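PDB 2YQU: 2-oxoglutarate dehydrogenase E3 component from Thermus thermophilus, which probably catalyses the NAD(+)-dependent reoxidation of protein-bound dihydrolipoyl groups, using one FAD per subunit. Local coordinates for residues A105-R117 against V121-I135. Sequence-based numbering, arbitrary orientation.
Sequences ARHQGTARFLSER and VEETGEELEARYILI. With FAD (flavin-adenine dinucleotide), chain D.
The His107 ring is held on its face and at its edge by the 121-135 segment. Leu128 CD1 sits almost exactly over the ring centre, 3.6 Å from the centroid, as a CH-pi contact. At the edge, His107 ND1 donates a nearly straight hydrogen bond of 2.9 Å to Glu126 OE2. The acceptor lies in the ring plane, but ND1 approaches OE2 from above the carboxylate plane, 36° out of it. Thr124 OG1 donates to the anti lone pair of the same OE2, so two donors hold this oxygen and should limit rotation of the carboxylate. The other ring nitrogen, NE2, is hydrogen-bonded to Tyr2 OH. With an alanine in place of His107, Glu126 and Tyr2 would probably each lose this partner, and a gap would open beneath Leu128 CD1.

Phe113 forms the other tight patch. With CG beside the backbone N (chi1 -77°), its ring edge reaches two isoleucines: Phe113 CE2 lies 3.8 Å from Ile133 CD1, and CZ lies 3.8 Å from Ile135 CD1.

The contact joins the parallel sheet of the Rossmann-type FAD domain, through strands 105-108 and 133-135, to a three-stranded antiparallel sheet. There Ala111 and Val121 form a non-hydrogen-bonded pair. Glu123 OE2 accepts from Thr110 N at 2.9 Å, and Glu122 N donates to Thr110 O. These bonds tie down the chain beside the FAD adenine, which Ala111 reads with two backbone bonds: its N gives to N1A and its O takes from N6A. Gly109 lies against Val121 CG1 and Glu123 OE2, where a side chain would clash.

The outer side is looser. Arg112 NH1 and Glu122 OE1 pair by charge alone at 3.2 Å, the oxygen lying well off the guanidinium plane. Arg117 bends at chi3 (79°) to bring NH2 to Arg131 O, while a water links its NE to Ala130 O.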
loop_
_atom_site.group_PDB
_atom_site.type_symbol
_atom_site.label_atom_id
_atom_site.label_comp_id
_atom_site.label_asym_id
_atom_site.label_seq_id
_atom_site.Cartn_x
_atom_site.Cartn_y
_atom_site.Cartn_z
ATOM N N ALA A 105 26.804 3.122 -23.554
ATOM C CA ALA A 105 27.392 4.343 -24.076
ATOM C C ALA A 105 26.309 5.398 -24.220
ATOM O O ALA A 105 25.186 5.096 -24.619
ATOM C CB ALA A 105 28.036 4.080 -25.407
ATOM N N ARG A 106 26.650 6.636 -23.886
ATOM C CA ARG A 106 25.704 7.735 -23.953
ATOM C C ARG A 106 26.236 8.850 -24.844
ATOM O O ARG A 106 27.408 9.217 -24.759
ATOM C CB ARG A 106 25.411 8.256 -22.543
ATOM C CG ARG A 106 24.296 9.281 -22.485
ATOM C CD ARG A 106 24.793 10.704 -22.463
ATOM N NE ARG A 106 23.774 11.666 -22.868
ATOM C CZ ARG A 106 23.200 12.556 -22.065
ATOM N NH1 ARG A 106 23.493 12.619 -20.776
ATOM N NH2 ARG A 106 22.307 13.392 -22.558
ATOM N N HIS A 107 25.361 9.377 -25.695
ATOM C CA HIS A 107 25.658 10.503 -26.576
ATOM C C HIS A 107 24.690 11.632 -26.247
ATOM O O HIS A 107 23.503 11.393 -26.066
ATOM C CB HIS A 107 25.471 10.106 -28.036
ATOM C CG HIS A 107 26.264 8.905 -28.441
ATOM N ND1 HIS A 107 27.423 8.996 -29.185
ATOM C CD2 HIS A 107 26.072 7.587 -28.201
ATOM C CE1 HIS A 107 27.906 7.784 -29.387
ATOM N NE2 HIS A 107 27.110 6.910 -28.795
ATOM N N GLN A 108 25.192 12.859 -26.186
ATOM C CA GLN A 108 24.350 14.018 -25.908
ATOM C C GLN A 108 24.130 14.823 -27.181
ATOM O O GLN A 108 25.079 15.310 -27.802
ATOM C CB GLN A 108 24.964 14.904 -24.833
ATOM C CG GLN A 108 24.063 16.075 -24.446
ATOM C CD GLN A 108 24.548 16.837 -23.231
ATOM O OE1 GLN A 108 24.165 17.987 -23.035
ATOM N NE2 GLN A 108 25.378 16.208 -22.418
ATOM N N GLY A 109 22.863 14.973 -27.548
ATOM C CA GLY A 109 22.475 15.619 -28.786
ATOM C C GLY A 109 21.130 15.145 -29.296
ATOM O O GLY A 109 20.517 14.228 -28.731
ATOM N N THR A 110 20.672 15.784 -30.366
ATOM C CA THR A 110 19.425 15.435 -31.023
ATOM C C THR A 110 19.723 14.404 -32.096
ATOM O O THR A 110 20.439 14.691 -33.056
ATOM C CB THR A 110 18.784 16.692 -31.652
ATOM O OG1 THR A 110 18.335 17.580 -30.619
ATOM C CG2 THR A 110 17.530 16.351 -32.439
ATOM N N ALA A 111 19.193 13.199 -31.919
ATOM C CA ALA A 111 19.306 12.137 -32.915
ATOM C C ALA A 111 18.367 12.405 -34.081
ATOM O O ALA A 111 17.198 12.720 -33.878
ATOM C CB ALA A 111 18.989 10.793 -32.297
ATOM N N ARG A 112 18.888 12.236 -35.293
ATOM C CA ARG A 112 18.131 12.406 -36.526
ATOM C C ARG A 112 18.494 11.285 -37.497
ATOM O O ARG A 112 19.670 11.069 -37.771
ATOM C CB ARG A 112 18.468 13.761 -37.151
ATOM C CG ARG A 112 17.605 14.159 -38.331
ATOM C CD ARG A 112 18.070 15.447 -38.995
ATOM N NE ARG A 112 19.070 15.169 -40.016
ATOM C CZ ARG A 112 19.657 16.084 -40.768
ATOM N NH1 ARG A 112 19.363 17.378 -40.632
ATOM N NH2 ARG A 112 20.549 15.700 -41.667
ATOM N N PHE A 113 17.493 10.581 -38.018
ATOM C CA PHE A 113 17.726 9.493 -38.969
ATOM C C PHE A 113 18.376 9.999 -40.267
ATOM O O PHE A 113 17.948 10.995 -40.840
ATOM C CB PHE A 113 16.422 8.773 -39.325
ATOM C CG PHE A 113 15.932 7.818 -38.265
ATOM C CD1 PHE A 113 14.873 8.160 -37.442
ATOM C CD2 PHE A 113 16.525 6.567 -38.108
ATOM C CE1 PHE A 113 14.419 7.280 -36.473
ATOM C CE2 PHE A 113 16.077 5.688 -37.142
ATOM C CZ PHE A 113 15.019 6.040 -36.332
ATOM N N LEU A 114 19.416 9.294 -40.697
ATOM C CA LEU A 114 20.056 9.498 -41.996
ATOM C C LEU A 114 19.613 8.400 -42.955
ATOM O O LEU A 114 19.421 8.650 -44.145
ATOM C CB LEU A 114 21.578 9.468 -41.835
ATOM C CG LEU A 114 22.338 10.774 -41.573
ATOM C CD1 LEU A 114 21.503 11.885 -40.952
ATOM C CD2 LEU A 114 23.575 10.486 -40.734
ATOM N N SER A 115 19.473 7.187 -42.424
ATOM C CA SER A 115 18.912 6.047 -43.145
ATOM C C SER A 115 18.208 5.138 -42.137
ATOM O O SER A 115 18.061 5.504 -40.964
ATOM C CB SER A 115 20.023 5.275 -43.856
ATOM O OG SER A 115 20.849 4.608 -42.921
ATOM N N GLU A 116 17.790 3.953 -42.578
ATOM C CA GLU A 116 17.152 2.991 -41.673
ATOM C C GLU A 116 18.117 2.415 -40.628
ATOM O O GLU A 116 17.678 1.859 -39.625
ATOM C CB GLU A 116 16.478 1.849 -42.456
ATOM C CG GLU A 116 17.369 1.120 -43.447
ATOM C CD GLU A 116 16.800 -0.215 -43.902
ATOM O OE1 GLU A 116 15.568 -0.422 -43.799
ATOM O OE2 GLU A 116 17.600 -1.061 -44.369
ATOM N N ARG A 117 19.421 2.542 -40.860
ATOM C CA ARG A 117 20.419 1.979 -39.951
ATOM C C ARG A 117 21.394 3.001 -39.385
ATOM O O ARG A 117 22.270 2.635 -38.607
ATOM C CB ARG A 117 21.204 0.877 -40.666
ATOM C CG ARG A 117 20.359 0.048 -41.618
ATOM C CD ARG A 117 20.872 -1.356 -41.834
ATOM N NE ARG A 117 20.504 -2.217 -40.711
ATOM C CZ ARG A 117 19.657 -3.247 -40.771
ATOM N NH1 ARG A 117 19.040 -3.581 -41.901
ATOM N NH2 ARG A 117 19.417 -3.947 -39.671
ATOM N N VAL A 121 23.935 12.358 -34.585
ATOM C CA VAL A 121 23.860 13.212 -33.406
ATOM C C VAL A 121 24.277 14.587 -33.897
ATOM O O VAL A 121 25.452 14.820 -34.185
ATOM C CB VAL A 121 24.807 12.747 -32.283
ATOM C CG1 VAL A 121 24.620 13.608 -31.029
ATOM C CG2 VAL A 121 24.586 11.272 -31.968
ATOM N N GLU A 122 23.312 15.489 -34.007
ATOM C CA GLU A 122 23.527 16.770 -34.675
ATOM C C GLU A 122 24.574 17.648 -33.992
ATOM O O GLU A 122 25.327 18.348 -34.666
ATOM C CB GLU A 122 22.205 17.527 -34.793
ATOM C CG GLU A 122 21.194 16.832 -35.688
ATOM C CD GLU A 122 20.208 17.792 -36.310
ATOM O OE1 GLU A 122 20.110 17.830 -37.557
ATOM O OE2 GLU A 122 19.539 18.511 -35.542
ATOM N N GLU A 123 24.651 17.585 -32.667
ATOM C CA GLU A 123 25.546 18.467 -31.912
ATOM C C GLU A 123 27.008 18.009 -31.992
ATOM O O GLU A 123 27.899 18.841 -32.169
ATOM C CB GLU A 123 25.094 18.594 -30.453
ATOM C CG GLU A 123 23.952 19.582 -30.244
ATOM C CD GLU A 123 22.636 19.118 -30.847
ATOM O OE1 GLU A 123 21.770 19.973 -31.122
ATOM O OE2 GLU A 123 22.453 17.902 -31.049
ATOM N N THR A 124 27.252 16.700 -31.866
ATOM C CA THR A 124 28.615 16.152 -31.941
ATOM C C THR A 124 29.049 15.828 -33.375
ATOM O O THR A 124 30.230 15.569 -33.628
ATOM C CB THR A 124 28.778 14.885 -31.036
ATOM O OG1 THR A 124 27.975 13.800 -31.528
ATOM C CG2 THR A 124 28.251 15.128 -29.626
ATOM N N GLY A 125 28.102 15.862 -34.311
ATOM C CA GLY A 125 28.344 15.444 -35.685
ATOM C C GLY A 125 28.553 13.947 -35.888
ATOM O O GLY A 125 28.825 13.513 -37.005
ATOM N N GLU A 126 28.422 13.154 -34.825
ATOM C CA GLU A 126 28.664 11.714 -34.906
ATOM C C GLU A 126 27.606 11.037 -35.753
ATOM O O GLU A 126 26.421 11.357 -35.648
ATOM C CB GLU A 126 28.609 11.067 -33.523
ATOM C CG GLU A 126 29.798 11.317 -32.627
ATOM C CD GLU A 126 29.588 10.702 -31.261
ATOM O OE1 GLU A 126 30.257 9.689 -30.955
ATOM O OE2 GLU A 126 28.738 11.225 -30.512
ATOM N N GLU A 127 28.039 10.094 -36.581
ATOM C CA GLU A 127 27.130 9.202 -37.280
ATOM C C GLU A 127 27.227 7.837 -36.618
ATOM O O GLU A 127 28.316 7.261 -36.529
ATOM C CB GLU A 127 27.494 9.124 -38.756
ATOM C CG GLU A 127 27.303 10.452 -39.474
ATOM C CD GLU A 127 27.479 10.344 -40.976
ATOM O OE1 GLU A 127 27.952 9.294 -41.455
ATOM O OE2 GLU A 127 27.139 11.315 -41.676
ATOM N N LEU A 128 26.092 7.342 -36.128
ATOM C CA LEU A 128 26.028 6.103 -35.373
ATOM C C LEU A 128 25.251 5.052 -36.150
ATOM O O LEU A 128 24.191 5.334 -36.690
ATOM C CB LEU A 128 25.335 6.346 -34.029
ATOM C CG LEU A 128 25.854 7.500 -33.163
ATOM C CD1 LEU A 128 25.100 7.550 -31.840
ATOM C CD2 LEU A 128 27.347 7.390 -32.917
ATOM N N GLU A 129 25.781 3.840 -36.214
ATOM C CA GLU A 129 25.074 2.729 -36.832
ATOM C C GLU A 129 24.705 1.703 -35.780
ATOM O O GLU A 129 25.371 1.594 -34.744
ATOM C CB GLU A 129 25.930 2.080 -37.911
ATOM C CG GLU A 129 26.111 2.967 -39.129
ATOM C CD GLU A 129 27.254 2.529 -40.021
ATOM O OE1 GLU A 129 28.294 2.069 -39.499
ATOM O OE2 GLU A 129 27.111 2.653 -41.255
ATOM N N ALA A 130 23.632 0.971 -36.050
ATOM C CA ALA A 130 23.173 -0.089 -35.167
ATOM C C ALA A 130 22.373 -1.134 -35.926
ATOM O O ALA A 130 21.805 -0.859 -36.990
ATOM C CB ALA A 130 22.342 0.484 -34.026
ATOM N N ARG A 131 22.341 -2.342 -35.364
ATOM C CA ARG A 131 21.550 -3.432 -35.916
ATOM C C ARG A 131 20.069 -3.159 -35.684
ATOM O O ARG A 131 19.253 -3.334 -36.584
ATOM C CB ARG A 131 21.959 -4.759 -35.270
ATOM C CG ARG A 131 21.204 -5.976 -35.785
ATOM C CD ARG A 131 21.726 -7.298 -35.243
ATOM N NE ARG A 131 21.103 -8.443 -35.907
ATOM C CZ ARG A 131 21.180 -9.703 -35.480
ATOM N NH1 ARG A 131 21.854 -10.008 -34.372
ATOM N NH2 ARG A 131 20.574 -10.670 -36.164
ATOM N N TYR A 132 19.749 -2.731 -34.459
ATOM C CA TYR A 132 18.398 -2.378 -34.047
ATOM C C TYR A 132 18.371 -0.932 -33.550
ATOM O O TYR A 132 19.314 -0.478 -32.920
ATOM C CB TYR A 132 17.945 -3.272 -32.900
ATOM C CG TYR A 132 17.871 -4.733 -33.241
ATOM C CD1 TYR A 132 18.874 -5.612 -32.850
ATOM C CD2 TYR A 132 16.780 -5.240 -33.935
ATOM C CE1 TYR A 132 18.795 -6.968 -33.162
ATOM C CE2 TYR A 132 16.692 -6.590 -34.254
ATOM C CZ TYR A 132 17.702 -7.443 -33.862
ATOM O OH TYR A 132 17.616 -8.780 -34.174
ATOM N N ILE A 133 17.292 -0.216 -33.841
ATOM C CA ILE A 133 17.091 1.140 -33.333
ATOM C C ILE A 133 15.755 1.178 -32.607
ATOM O O ILE A 133 14.779 0.628 -33.101
ATOM C CB ILE A 133 17.102 2.149 -34.476
ATOM C CG1 ILE A 133 18.442 2.063 -35.213
ATOM C CG2 ILE A 133 16.848 3.567 -33.951
ATOM C CD1 ILE A 133 18.525 2.930 -36.435
ATOM N N LEU A 134 15.740 1.822 -31.447
ATOM C CA LEU A 134 14.566 1.901 -30.597
ATOM C C LEU A 134 14.240 3.365 -30.398
ATOM O O LEU A 134 15.009 4.081 -29.764
ATOM C CB LEU A 134 14.851 1.247 -29.249
ATOM C CG LEU A 134 13.760 1.359 -28.185
ATOM C CD1 LEU A 134 12.472 0.719 -28.653
ATOM C CD2 LEU A 134 14.247 0.733 -26.892
ATOM N N ILE A 135 13.123 3.794 -30.968
ATOM C CA ILE A 135 12.634 5.169 -30.838
ATOM C C ILE A 135 11.813 5.282 -29.562
ATOM O O ILE A 135 10.771 4.641 -29.440
ATOM C CB ILE A 135 11.777 5.576 -32.051
ATOM C CG1 ILE A 135 12.581 5.430 -33.354
ATOM C CG2 ILE A 135 11.307 7.023 -31.902
ATOM C CD1 ILE A 135 11.743 5.422 -34.588
HETATM P PA FAD D . 10.074 10.561 -22.064
HETATM O O1A FAD D . 9.403 11.826 -22.450
HETATM O O2A FAD D . 10.094 10.324 -20.548
HETATM O O5B FAD D . 11.552 10.551 -22.678
HETATM C C5B FAD D . 11.760 10.971 -24.003
HETATM C C4B FAD D . 13.156 11.552 -24.073
HETATM O O4B FAD D . 13.543 11.600 -25.431
HETATM C C3B FAD D . 13.233 12.979 -23.538
HETATM O O3B FAD D . 14.174 13.056 -22.491
HETATM C C2B FAD D . 13.676 13.809 -24.728
HETATM O O2B FAD D . 14.596 14.812 -24.361
HETATM C C1B FAD D . 14.302 12.770 -25.643
HETATM N N9A FAD D . 14.263 13.031 -27.086
HETATM C C8A FAD D . 13.172 13.289 -27.876
HETATM N N7A FAD D . 13.580 13.403 -29.153
HETATM C C5A FAD D . 14.921 13.222 -29.190
HETATM C C6A FAD D . 15.852 13.235 -30.224
HETATM N N6A FAD D . 15.499 13.306 -31.505
HETATM N N1A FAD D . 17.165 13.001 -29.906
HETATM C C2A FAD D . 17.587 12.758 -28.622
HETATM N N3A FAD D . 16.656 12.738 -27.605
HETATM C C4A FAD D . 15.357 12.978 -27.897
HETATM N N1 FAD D . 3.585 8.954 -15.608
HETATM C C2 FAD D . 3.363 7.984 -14.655
HETATM O O2 FAD D . 3.337 6.787 -14.957
HETATM N N3 FAD D . 3.165 8.350 -13.348
HETATM C C4 FAD D . 3.177 9.677 -12.981
HETATM O O4 FAD D . 3.195 9.923 -11.786
HETATM C C4X FAD D . 3.406 10.673 -13.929
HETATM N N5 FAD D . 3.421 12.011 -13.568
HETATM C C5X FAD D . 3.657 12.976 -14.544
HETATM C C6 FAD D . 3.670 14.325 -14.177
HETATM C C7 FAD D . 3.904 15.312 -15.145
HETATM C C7M FAD D . 4.014 16.745 -14.695
HETATM C C8 FAD D . 4.127 14.949 -16.470
HETATM C C8M FAD D . 4.689 15.935 -17.461
HETATM C C9 FAD D . 4.109 13.602 -16.834
HETATM C C9A FAD D . 3.866 12.609 -15.876
HETATM N N10 FAD D . 3.833 11.259 -16.234
HETATM C C10 FAD D . 3.607 10.302 -15.257
HETATM C "C1'" FAD D . 3.927 10.799 -17.666
HETATM C "C2'" FAD D . 5.363 10.334 -17.925
HETATM O "O2'" FAD D . 6.281 11.390 -17.686
HETATM C "C3'" FAD D . 5.541 9.754 -19.324
HETATM O "O3'" FAD D . 4.551 8.772 -19.562
HETATM C "C4'" FAD D . 6.909 9.098 -19.474
HETATM O "O4'" FAD D . 7.932 10.033 -19.230
HETATM C "C5'" FAD D . 7.055 8.464 -20.862
HETATM O "O5'" FAD D . 8.351 7.931 -21.019
HETATM P P FAD D . 9.040 7.871 -22.470
HETATM O O1P FAD D . 10.350 7.162 -22.356
HETATM O O2P FAD D . 8.080 7.333 -23.516
HETATM O O3P FAD D . 9.326 9.401 -22.897
HETATM O O HOH W 1 19.995 19.075 -29.164
HETATM O O HOH W 2 22.979 -2.085 -39.176
#